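Sulfate adenylyltransferase (Allochromatium vinosum, PDB 4DNX) catalyses the transfer of the adenylyl group of ATP to sulfate, giving adenosine 5'-phosphosulfate and diphosphate. Local coordinates at residues A[1-5]-A[6-10]; A[34-37]-A[38-42]; A[176-180]-A[181-185]. One frame throughout, in Å; residues are numbered along the deposited sequence.

Contact 1. Residues A[1-5]-A[6-10]; sequences MIKPV and GSDEL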
ATOM      1  N   MET A   1     -20.827  -5.357   5.970  1.00 25.01           N
ATOM      2  CA  MET A   1     -20.182  -4.147   5.388  1.00 24.27           C
ATOM      3  C   MET A   1     -21.247  -3.366   4.617  1.00 23.21           C
ATOM      4  O   MET A   1     -22.171  -3.962   4.063  1.00 24.72           O
ATOM      5  CB  MET A   1     -19.003  -4.570   4.486  1.00 29.33           C
ATOM      6  CG  MET A   1     -18.142  -3.422   3.898  1.00 35.85           C
ATOM      7  SD  MET A   1     -16.428  -3.409   4.521  1.00 48.61           S
ATOM      8  CE  MET A   1     -16.761  -4.009   6.156  1.00 27.39           C
ATOM      9  N   ILE A   2     -21.160  -2.038   4.641  1.00 18.46           N
ATOM     10  CA  ILE A   2     -22.049  -1.206   3.841  1.00 17.73           C
ATOM     11  C   ILE A   2     -21.859  -1.580   2.377  1.00 16.93           C
ATOM     12  O   ILE A   2     -20.720  -1.861   1.932  1.00 15.05           O
ATOM     13  CB  ILE A   2     -21.759   0.304   4.073  1.00 16.27           C
ATOM     14  CG1 ILE A   2     -22.854   1.178   3.468  1.00 17.00           C
ATOM     15  CG2 ILE A   2     -20.320   0.708   3.557  1.00 15.24           C
ATOM     16  CD1 ILE A   2     -22.872   2.618   4.003  1.00 18.87           C
ATOM     17  N   LYS A   3     -22.959  -1.628   1.625  1.00 16.97           N
ATOM     18  CA  LYS A   3     -22.811  -2.023   0.219  1.00 17.15           C
ATOM     19  C   LYS A   3     -22.082  -0.964  -0.607  1.00 17.39           C
ATOM     20  O   LYS A   3     -22.162   0.224  -0.296  1.00 16.63           O
ATOM     21  CB  LYS A   3     -24.186  -2.380  -0.394  1.00 20.17           C
ATOM     22  CG  LYS A   3     -25.120  -1.181  -0.570  1.00 22.48           C
ATOM     23  CD  LYS A   3     -26.472  -1.578  -1.209  1.00 24.74           C
ATOM     24  CE  LYS A   3     -26.313  -2.282  -2.589  1.00 24.67           C
ATOM     25  NZ  LYS A   3     -25.553  -1.539  -3.680  1.00 22.07           N
ATOM     26  N   PRO A   4     -21.350  -1.385  -1.646  1.00 16.20           N
ATOM     27  CA  PRO A   4     -20.784  -0.417  -2.585  1.00 15.62           C
ATOM     28  C   PRO A   4     -21.930   0.328  -3.279  1.00 16.13           C
ATOM     29  O   PRO A   4     -23.089  -0.138  -3.297  1.00 16.61           O
ATOM     30  CB  PRO A   4     -20.028  -1.289  -3.606  1.00 17.20           C
ATOM     31  CG  PRO A   4     -19.830  -2.647  -2.896  1.00 18.22           C
ATOM     32  CD  PRO A   4     -21.011  -2.783  -1.994  1.00 18.18           C
ATOM     33  N   VAL A   5     -21.626   1.481  -3.874  1.00 15.53           N
ATOM     34  CA  VAL A   5     -22.696   2.223  -4.509  1.00 16.31           C
ATOM     35  C   VAL A   5     -23.044   1.587  -5.852  1.00 17.62           C
ATOM     36  O   VAL A   5     -22.177   1.444  -6.670  1.00 16.44           O
ATOM     37  CB  VAL A   5     -22.323   3.725  -4.720  1.00 16.56           C
ATOM     38  CG1 VAL A   5     -23.565   4.483  -5.221  1.00 19.52           C
ATOM     39  CG2 VAL A   5     -21.844   4.347  -3.385  1.00 17.07           C
ATOM     40  N   GLY A   6     -24.291   1.183  -6.036  1.00 17.17           N
ATOM     41  CA  GLY A   6     -24.742   0.680  -7.376  1.00 21.04           C
ATOM     42  C   GLY A   6     -24.372  -0.737  -7.778  1.00 21.87           C
ATOM     43  O   GLY A   6     -24.641  -1.130  -8.918  1.00 26.10           O
ATOM     44  N   SER A   7     -23.751  -1.503  -6.873  1.00 22.57           N
ATOM     45  CA  SER A   7     -23.454  -2.934  -7.104  1.00 22.09           C
ATOM     46  C   SER A   7     -23.191  -3.659  -5.796  1.00 21.95           C
ATOM     47  O   SER A   7     -22.979  -3.040  -4.761  1.00 19.66           O
ATOM     48  CB  SER A   7     -22.217  -3.099  -7.997  1.00 22.79           C
ATOM     49  OG  SER A   7     -21.089  -2.537  -7.343  1.00 25.60           O
ATOM     50  N   ASP A   8     -23.165  -4.988  -5.834  1.00 21.84           N
ATOM     51  CA  ASP A   8     -22.928  -5.724  -4.594  1.00 22.40           C
ATOM     52  C   ASP A   8     -21.447  -5.844  -4.222  1.00 19.90           C
ATOM     53  O   ASP A   8     -21.100  -6.054  -3.050  1.00 20.18           O
ATOM     54  CB  ASP A   8     -23.553  -7.118  -4.684  1.00 25.55           C
ATOM     55  CG  ASP A   8     -25.088  -7.085  -4.777  1.00 33.23           C
ATOM     56  OD1 ASP A   8     -25.734  -6.128  -4.289  1.00 33.72           O
ATOM     57  OD2 ASP A   8     -25.655  -8.066  -5.305  1.00 34.07           O
ATOM     58  N   GLU A   9     -20.580  -5.717  -5.222  1.00 20.14           N
ATOM     59  CA  GLU A   9     -19.127  -5.753  -5.024  1.00 19.60           C
ATOM     60  C   GLU A   9     -18.479  -4.626  -5.788  1.00 16.70           C
ATOM     61  O   GLU A   9     -18.991  -4.221  -6.836  1.00 15.33           O
ATOM     62  CB  GLU A   9     -18.568  -7.074  -5.551  1.00 24.07           C
ATOM     63  CG  GLU A   9     -19.145  -8.258  -4.778  1.00 35.58           C
ATOM     64  CD  GLU A   9     -18.143  -9.362  -4.574  1.00 48.04           C
ATOM     65  OE1 GLU A   9     -17.440  -9.714  -5.552  1.00 52.27           O
ATOM     66  OE2 GLU A   9     -18.069  -9.877  -3.432  1.00 59.73           O
ATOM     67  N   LEU A  10     -17.353  -4.128  -5.273  1.00 14.58           N
ATOM     68  CA  LEU A  10     -16.567  -3.126  -6.028  1.00 13.26           C
ATOM     69  C   LEU A  10     -16.117  -3.686  -7.373  1.00 13.87           C
ATOM     70  O   LEU A  10     -15.812  -4.894  -7.507  1.00 14.49           O
ATOM     71  CB  LEU A  10     -15.331  -2.674  -5.259  1.00 12.37           C
ATOM     72  CG  LEU A  10     -15.616  -1.849  -3.998  1.00 11.93           C
ATOM     73  CD1 LEU A  10     -14.251  -1.616  -3.295  1.00 12.16           C
ATOM     74  CD2 LEU A  10     -16.295  -0.475  -4.275  1.00 11.87           C
TER
HETATM   75  O   HOH W   1     -26.425   1.195  -4.082  1.00 24.07           O
HETATM   76  O   HOH W   2     -26.340  -3.594  -5.635  1.00 32.82           O
HETATM   77  O   HOH W   3     -19.825  -0.098  -6.802  1.00 20.62           O
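Pro4 and Lys3 meet the backbone of Ser7 and Asp8 where the N-terminal chain folds back on itself. The tight part is the ring of Pro4. Its CD lies 3.4 Å from Asp8 O, and its CB packs on the CD2 branch of Leu10 at 3.9 Å. Here Ser7 OG reaches forward to bond Glu9 O at 2.7 Å, from above the carbonyl plane. A water donates to both Val5 O and Ser7 OG. The whole is an irregular loop ahead of helix 18-28. It turns at Gly6, whose phi of 79° is unusual for other residues. Helix 274-287 packs against it, with Val5 on Tyr282 and Gln285. The solvent side belongs to the exposed Lys3. Its chain bends at chi3 and chi4, both -57°, and this curls NZ back over the turn. NZ bonds Pro4 O at 2.9 Å, approaching nearly along the C=O axis. It also reaches Ser7 O at 3.2 Å, this time from above the carbonyl plane. Two further waters accept from NZ. One bridges it to Gly6 N. The other bridges it to Asp8 OD1, which stands 4.6 Å from NZ, too far for a direct contact.

Contact 2. Residues A[34-37]-A[38-42]; sequences VIVS and SQAAG
Ser37 OG is gripped by two groups at the start of helix 38-48. It accepts from Ala40 N at 3.0 Å, and the N-H points almost straight at it, at 171°. It is also hydrogen-bonded to Gln152 OE1. Ser37 is the N-cap residue. Its chi1 of 67° sets OG between the backbone N and the carbonyl carbon, and from there it leans over the first turn. The bond supplies an acceptor to one of the first helical N-H groups, which have no earlier carbonyl of the helix to use. The carbonyl of the same residue starts the regular pattern: Ala41 N bonds Ser37 O at 2.9 Å. Without the hydroxyl, as with an alanine here, Ala40 N would probably lose its capping acceptor and Gln152 OE1 this partner.

Apolar packing lies beside the cap. Val36 CB rests on the methyl of Ala40 at 3.9 Å. Val36 CG2 reaches the methyl of Ala41 CB at 4.0 Å. The residue before the cap thus packs on the first turn of the helix.

The other polar ends lead elsewhere. Ser38 OG bonds Asp268 OD2 and Asn105 ND2. Gln39 extends away from the turn, and its OE1 accepts from Gln152 NE2. Gln152 therefore meets both the cap and the helix side chain.

The segment is a strand-to-helix junction in the PUA-like region. Val34 and Val36 bond through their backbones to strand 98-102, which runs parallel to strand 33-35. Val36 also packs on Leu101 of that strand. Ala41 touches Pro104 in a loop, and Gln39 lies against Thr148 and Phe149 at helix 144-149.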
ATOM      1  N   VAL A  34      -2.200   9.500 -26.205  1.00 15.08           N
ATOM      2  CA  VAL A  34      -2.423  10.937 -25.953  1.00 15.06           C
ATOM      3  C   VAL A  34      -1.996  11.168 -24.523  1.00 14.28           C
ATOM      4  O   VAL A  34      -2.167  10.282 -23.702  1.00 13.33           O
ATOM      5  CB  VAL A  34      -3.902  11.376 -26.107  1.00 15.94           C
ATOM      6  CG1 VAL A  34      -4.333  11.389 -27.616  1.00 20.00           C
ATOM      7  CG2 VAL A  34      -4.841  10.514 -25.264  1.00 15.94           C
ATOM      8  N   ILE A  35      -1.449  12.353 -24.236  1.00 13.47           N
ATOM      9  CA  ILE A  35      -1.189  12.748 -22.814  1.00 12.78           C
ATOM     10  C   ILE A  35      -2.453  13.454 -22.311  1.00 12.36           C
ATOM     11  O   ILE A  35      -2.917  14.426 -22.931  1.00 13.92           O
ATOM     12  CB  ILE A  35       0.071  13.676 -22.710  1.00 13.40           C
ATOM     13  CG1 ILE A  35       1.346  12.914 -23.150  1.00 14.24           C
ATOM     14  CG2 ILE A  35       0.134  14.317 -21.296  1.00 13.75           C
ATOM     15  CD1 ILE A  35       2.432  13.834 -23.779  1.00 16.12           C
ATOM     16  N   VAL A  36      -3.041  12.954 -21.223  1.00 11.55           N
ATOM     17  CA  VAL A  36      -4.342  13.455 -20.768  1.00 11.31           C
ATOM     18  C   VAL A  36      -4.134  14.609 -19.767  1.00 11.69           C
ATOM     19  O   VAL A  36      -2.996  14.874 -19.358  1.00 11.55           O
ATOM     20  CB  VAL A  36      -5.219  12.313 -20.135  1.00 11.12           C
ATOM     21  CG1 VAL A  36      -5.498  11.240 -21.188  1.00 11.36           C
ATOM     22  CG2 VAL A  36      -4.606  11.679 -18.865  1.00 11.54           C
ATOM     23  N   SER A  37      -5.206  15.294 -19.385  1.00 11.96           N
ATOM     24  CA  SER A  37      -5.044  16.334 -18.334  1.00 12.56           C
ATOM     25  C   SER A  37      -4.818  15.700 -16.967  1.00 12.04           C
ATOM     26  O   SER A  37      -5.155  14.527 -16.718  1.00 12.65           O
ATOM     27  CB  SER A  37      -6.279  17.230 -18.260  1.00 12.97           C
ATOM     28  OG  SER A  37      -7.418  16.497 -17.797  1.00 12.66           O
ATOM     29  N   SER A  38      -4.298  16.488 -16.035  1.00 12.15           N
ATOM     30  CA  SER A  38      -4.208  15.974 -14.656  1.00 12.04           C
ATOM     31  C   SER A  38      -5.599  15.577 -14.103  1.00 12.37           C
ATOM     32  O   SER A  38      -5.698  14.583 -13.314  1.00 11.93           O
ATOM     33  CB  SER A  38      -3.471  17.004 -13.764  1.00 13.39           C
ATOM     34  OG  SER A  38      -3.299  16.575 -12.435  1.00 15.49           O
ATOM     35  N   GLN A  39      -6.664  16.312 -14.489  1.00 12.43           N
ATOM     36  CA  GLN A  39      -8.023  15.981 -14.060  1.00 11.92           C
ATOM     37  C   GLN A  39      -8.435  14.589 -14.575  1.00 11.37           C
ATOM     38  O   GLN A  39      -8.886  13.760 -13.785  1.00 11.77           O
ATOM     39  CB  GLN A  39      -9.034  17.074 -14.490  1.00 13.42           C
ATOM     40  CG  GLN A  39     -10.488  16.643 -14.315  1.00 15.81           C
ATOM     41  CD  GLN A  39     -11.431  17.781 -14.678  1.00 17.79           C
ATOM     42  OE1 GLN A  39     -12.197  17.703 -15.669  1.00 18.66           O
ATOM     43  NE2 GLN A  39     -11.379  18.853 -13.891  1.00 17.06           N
ATOM     44  N   ALA A  40      -8.229  14.335 -15.857  1.00 10.45           N
ATOM     45  CA  ALA A  40      -8.543  13.011 -16.387  1.00 10.70           C
ATOM     46  C   ALA A  40      -7.666  11.936 -15.732  1.00 11.36           C
ATOM     47  O   ALA A  40      -8.108  10.784 -15.548  1.00 11.88           O
ATOM     48  CB  ALA A  40      -8.385  12.985 -17.905  1.00 11.81           C
ATOM     49  N   ALA A  41      -6.377  12.235 -15.511  1.00 11.01           N
ATOM     50  CA  ALA A  41      -5.496  11.231 -14.882  1.00 11.76           C
ATOM     51  C   ALA A  41      -5.993  10.857 -13.478  1.00 11.26           C
ATOM     52  O   ALA A  41      -5.938   9.687 -13.065  1.00 11.94           O
ATOM     53  CB  ALA A  41      -4.012  11.717 -14.875  1.00 12.08           C
ATOM     54  N   GLY A  42      -6.430  11.850 -12.714  1.00 10.72           N
ATOM     55  CA  GLY A  42      -6.974  11.588 -11.367  1.00 10.34           C
ATOM     56  C   GLY A  42      -8.252  10.764 -11.457  1.00 10.88           C
ATOM     57  O   GLY A  42      -8.496   9.858 -10.643  1.00 10.95           O
TER

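Contact 3. Residues A[176-180]-A[181-185]; sequences TFRTA and VEIRH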
ATOM      1  N   THR A 176       0.985   5.123   2.480  1.00 15.10           N
ATOM      2  CA  THR A 176      -0.300   5.690   2.795  1.00 14.28           C
ATOM      3  C   THR A 176      -1.339   5.548   1.681  1.00 13.73           C
ATOM      4  O   THR A 176      -2.514   5.373   1.969  1.00 14.07           O
ATOM      5  CB  THR A 176      -0.204   7.182   3.226  1.00 19.33           C
ATOM      6  OG1 THR A 176       0.536   7.899   2.246  1.00 20.42           O
ATOM      7  CG2 THR A 176       0.545   7.282   4.562  1.00 18.84           C
ATOM      8  N   PHE A 177      -0.912   5.607   0.409  1.00 11.18           N
ATOM      9  CA  PHE A 177      -1.857   5.451  -0.674  1.00 12.14           C
ATOM     10  C   PHE A 177      -2.540   4.101  -0.565  1.00 10.98           C
ATOM     11  O   PHE A 177      -1.848   3.090  -0.405  1.00 12.48           O
ATOM     12  CB  PHE A 177      -1.212   5.566  -2.068  1.00 12.73           C
ATOM     13  CG  PHE A 177      -2.188   5.336  -3.171  1.00 12.42           C
ATOM     14  CD1 PHE A 177      -3.013   6.373  -3.628  1.00 12.53           C
ATOM     15  CD2 PHE A 177      -2.365   4.025  -3.709  1.00 13.77           C
ATOM     16  CE1 PHE A 177      -3.959   6.140  -4.642  1.00 13.77           C
ATOM     17  CE2 PHE A 177      -3.362   3.775  -4.683  1.00 13.72           C
ATOM     18  CZ  PHE A 177      -4.123   4.845  -5.170  1.00 13.57           C
ATOM     19  N   ARG A 178      -3.890   4.126  -0.644  1.00 11.03           N
ATOM     20  CA  ARG A 178      -4.708   2.884  -0.575  1.00 11.35           C
ATOM     21  C   ARG A 178      -5.826   2.944  -1.588  1.00 10.97           C
ATOM     22  O   ARG A 178      -6.384   3.999  -1.839  1.00 13.19           O
ATOM     23  CB  ARG A 178      -5.411   2.771   0.795  1.00 14.40           C
ATOM     24  CG  ARG A 178      -4.461   2.475   1.860  1.00 20.60           C
ATOM     25  CD  ARG A 178      -4.064   0.998   1.895  1.00 27.58           C
ATOM     26  NE  ARG A 178      -3.327   0.806   3.127  1.00 27.21           N
ATOM     27  CZ  ARG A 178      -2.070   1.200   3.335  1.00 38.69           C
ATOM     28  NH1 ARG A 178      -1.346   1.771   2.363  1.00 34.29           N
ATOM     29  NH2 ARG A 178      -1.519   1.002   4.530  1.00 41.19           N
ATOM     30  N   THR A 179      -6.148   1.787  -2.143  1.00 10.44           N
ATOM     31  CA  THR A 179      -7.334   1.660  -2.969  1.00 10.61           C
ATOM     32  C   THR A 179      -8.558   1.540  -2.083  1.00  9.98           C
ATOM     33  O   THR A 179      -8.447   1.177  -0.893  1.00 10.53           O
ATOM     34  CB  THR A 179      -7.262   0.397  -3.867  1.00 10.24           C
ATOM     35  OG1 THR A 179      -7.166  -0.785  -3.043  1.00 10.41           O
ATOM     36  CG2 THR A 179      -6.038   0.499  -4.807  1.00 11.78           C
ATOM     37  N   ALA A 180      -9.735   1.809  -2.656  1.00  9.91           N
ATOM     38  CA  ALA A 180     -11.004   1.557  -1.915  1.00  9.58           C
ATOM     39  C   ALA A 180     -11.110   0.053  -1.610  1.00 10.97           C
ATOM     40  O   ALA A 180     -11.657  -0.335  -0.569  1.00 11.19           O
ATOM     41  CB  ALA A 180     -12.206   1.960  -2.770  1.00  9.87           C
ATOM     42  N   VAL A 181     -10.612  -0.784  -2.524  1.00  9.79           N
ATOM     43  CA  VAL A 181     -10.629  -2.230  -2.365  1.00 11.58           C
ATOM     44  C   VAL A 181      -9.877  -2.626  -1.064  1.00 11.12           C
ATOM     45  O   VAL A 181     -10.402  -3.404  -0.236  1.00 11.82           O
ATOM     46  CB  VAL A 181     -10.007  -2.935  -3.609  1.00 12.50           C
ATOM     47  CG1 VAL A 181      -9.786  -4.431  -3.340  1.00 13.45           C
ATOM     48  CG2 VAL A 181     -10.888  -2.667  -4.881  1.00 13.64           C
ATOM     49  N   GLU A 182      -8.691  -2.059  -0.876  1.00 10.83           N
ATOM     50  CA  GLU A 182      -7.866  -2.471   0.284  1.00 12.08           C
ATOM     51  C   GLU A 182      -8.405  -1.860   1.584  1.00 12.07           C
ATOM     52  O   GLU A 182      -8.331  -2.533   2.636  1.00 13.71           O
ATOM     53  CB  GLU A 182      -6.411  -2.066   0.069  1.00 15.53           C
ATOM     54  CG  GLU A 182      -5.417  -2.534   1.194  1.00 17.20           C
ATOM     55  CD  GLU A 182      -5.433  -4.057   1.524  1.00 21.01           C
ATOM     56  OE1 GLU A 182      -5.908  -4.900   0.718  1.00 21.53           O
ATOM     57  OE2 GLU A 182      -4.902  -4.420   2.611  1.00 24.11           O
ATOM     58  N   ILE A 183      -8.938  -0.642   1.516  1.00 10.57           N
ATOM     59  CA  ILE A 183      -9.557  -0.043   2.746  1.00 10.92           C
ATOM     60  C   ILE A 183     -10.738  -0.923   3.186  1.00 11.15           C
ATOM     61  O   ILE A 183     -10.857  -1.271   4.399  1.00 12.10           O
ATOM     62  CB  ILE A 183      -9.972   1.384   2.485  1.00 10.54           C
ATOM     63  CG1 ILE A 183      -8.712   2.246   2.369  1.00  9.98           C
ATOM     64  CG2 ILE A 183     -10.848   1.899   3.582  1.00 10.02           C
ATOM     65  CD1 ILE A 183      -8.965   3.735   1.960  1.00 10.11           C
ATOM     66  N   ARG A 184     -11.602  -1.339   2.225  1.00 10.84           N
ATOM     67  CA  ARG A 184     -12.724  -2.258   2.549  1.00 13.27           C
ATOM     68  C   ARG A 184     -12.230  -3.584   3.186  1.00 15.74           C
ATOM     69  O   ARG A 184     -12.806  -4.048   4.186  1.00 16.54           O
ATOM     70  CB  ARG A 184     -13.589  -2.492   1.249  1.00 14.55           C
ATOM     71  CG  ARG A 184     -14.910  -3.267   1.330  1.00 19.87           C
ATOM     72  CD  ARG A 184     -15.654  -3.022  -0.028  1.00 18.34           C
ATOM     73  NE  ARG A 184     -16.521  -1.811  -0.022  1.00 16.43           N
ATOM     74  CZ  ARG A 184     -17.780  -1.823   0.422  1.00 16.65           C
ATOM     75  NH1 ARG A 184     -18.321  -2.952   0.943  1.00 18.47           N
ATOM     76  NH2 ARG A 184     -18.504  -0.712   0.430  1.00 16.99           N
ATOM     77  N   HIS A 185     -11.155  -4.176   2.650  1.00 15.55           N
ATOM     78  CA  HIS A 185     -10.603  -5.429   3.211  1.00 17.03           C
ATOM     79  C   HIS A 185     -10.147  -5.223   4.647  1.00 16.29           C
ATOM     80  O   HIS A 185     -10.469  -6.051   5.509  1.00 17.07           O
ATOM     81  CB  HIS A 185      -9.395  -5.879   2.385  1.00 20.22           C
ATOM     82  CG  HIS A 185      -9.754  -6.478   1.062  1.00 22.26           C
ATOM     83  ND1 HIS A 185      -8.926  -6.386  -0.045  1.00 27.70           N
ATOM     84  CD2 HIS A 185     -10.858  -7.133   0.649  1.00 27.07           C
ATOM     85  CE1 HIS A 185      -9.500  -6.991  -1.068  1.00 25.02           C
ATOM     86  NE2 HIS A 185     -10.661  -7.469  -0.673  1.00 27.05           N
TER
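Thr179 OG1 and Glu182 N form the capping bond at the head of helix 180-190, 2.9 Å long with an N-H...O angle of 151°. A chi1 of 61° places OG1 between the backbone N and the carbonyl carbon of Thr179, facing the first turn. OG1 has a second partner, Asp175 OD1 of the second subunit. The backbone adds the usual helical bonds. Ile183 N reaches Thr179 O at 3.1 Å, and Arg184 N reaches Ala180 O at 3.0 Å. Glu182 N also makes a weak bond to Thr179 O.

Apolar packing joins Arg178 to Ile183. Ile183 CG1 lies 3.7 Å from Arg178 CB, and CD1 also comes close to this carbon. The aliphatic parts of Arg178 and Glu182 meet as well, CD to CG at 3.8 Å. Beyond them Ile183 packs on Met261 and Thr263 of strand 260-266.

The charged groups do not pair within the chain. The guanidinium of Arg178 and the carboxylate of Glu182 are turned 60° apart, and Arg178 NE stays 5.5 Å from Glu182 OE2. Instead, Arg178 NH2 makes a salt bridge to Glu182 OE2 of the second subunit, and the reverse bridge between the two subunits also forms. Arg178 NH1 is bonded to Phe177 O at 3.1 Å and to Asp175 O of its own chain, which should limit rotation of the group. Glu182 OE1 also accepts a weak bond from His185 ND1, in the plane of the ring and at its edge.

The arrangement is a threonine N-cap on helix 180-190 of the ATP-sulfurylase region, whose parallel sheet is Rossmann-like. The paired intersubunit salt bridges put this helix start at the dimer interface.

In the fold
Contacts 1 and 3 touch, although one lies in the PUA-like region and the other in the ATP-sulfurylase region. Their centres are 14 Å apart. Arg184 joins them: its NH1 lies 2.8 Å from Ile2 O, a probable hydrogen bond, and Met1 packs on its side chain. Its NE bonds Asn286 O on helix 274-287, the helix that also lies along contact 1. The N-terminal loop is thus held to the ATP-sulfurylase region. Contact 2 stands apart. Its nearest atoms are about 8 Å from contact 3 and about 14 Å from contact 1. Contacts 2 and 3 are both capped helix starts, one by serine and one by threonine. Of the three, contact 3 alone meets the second subunit.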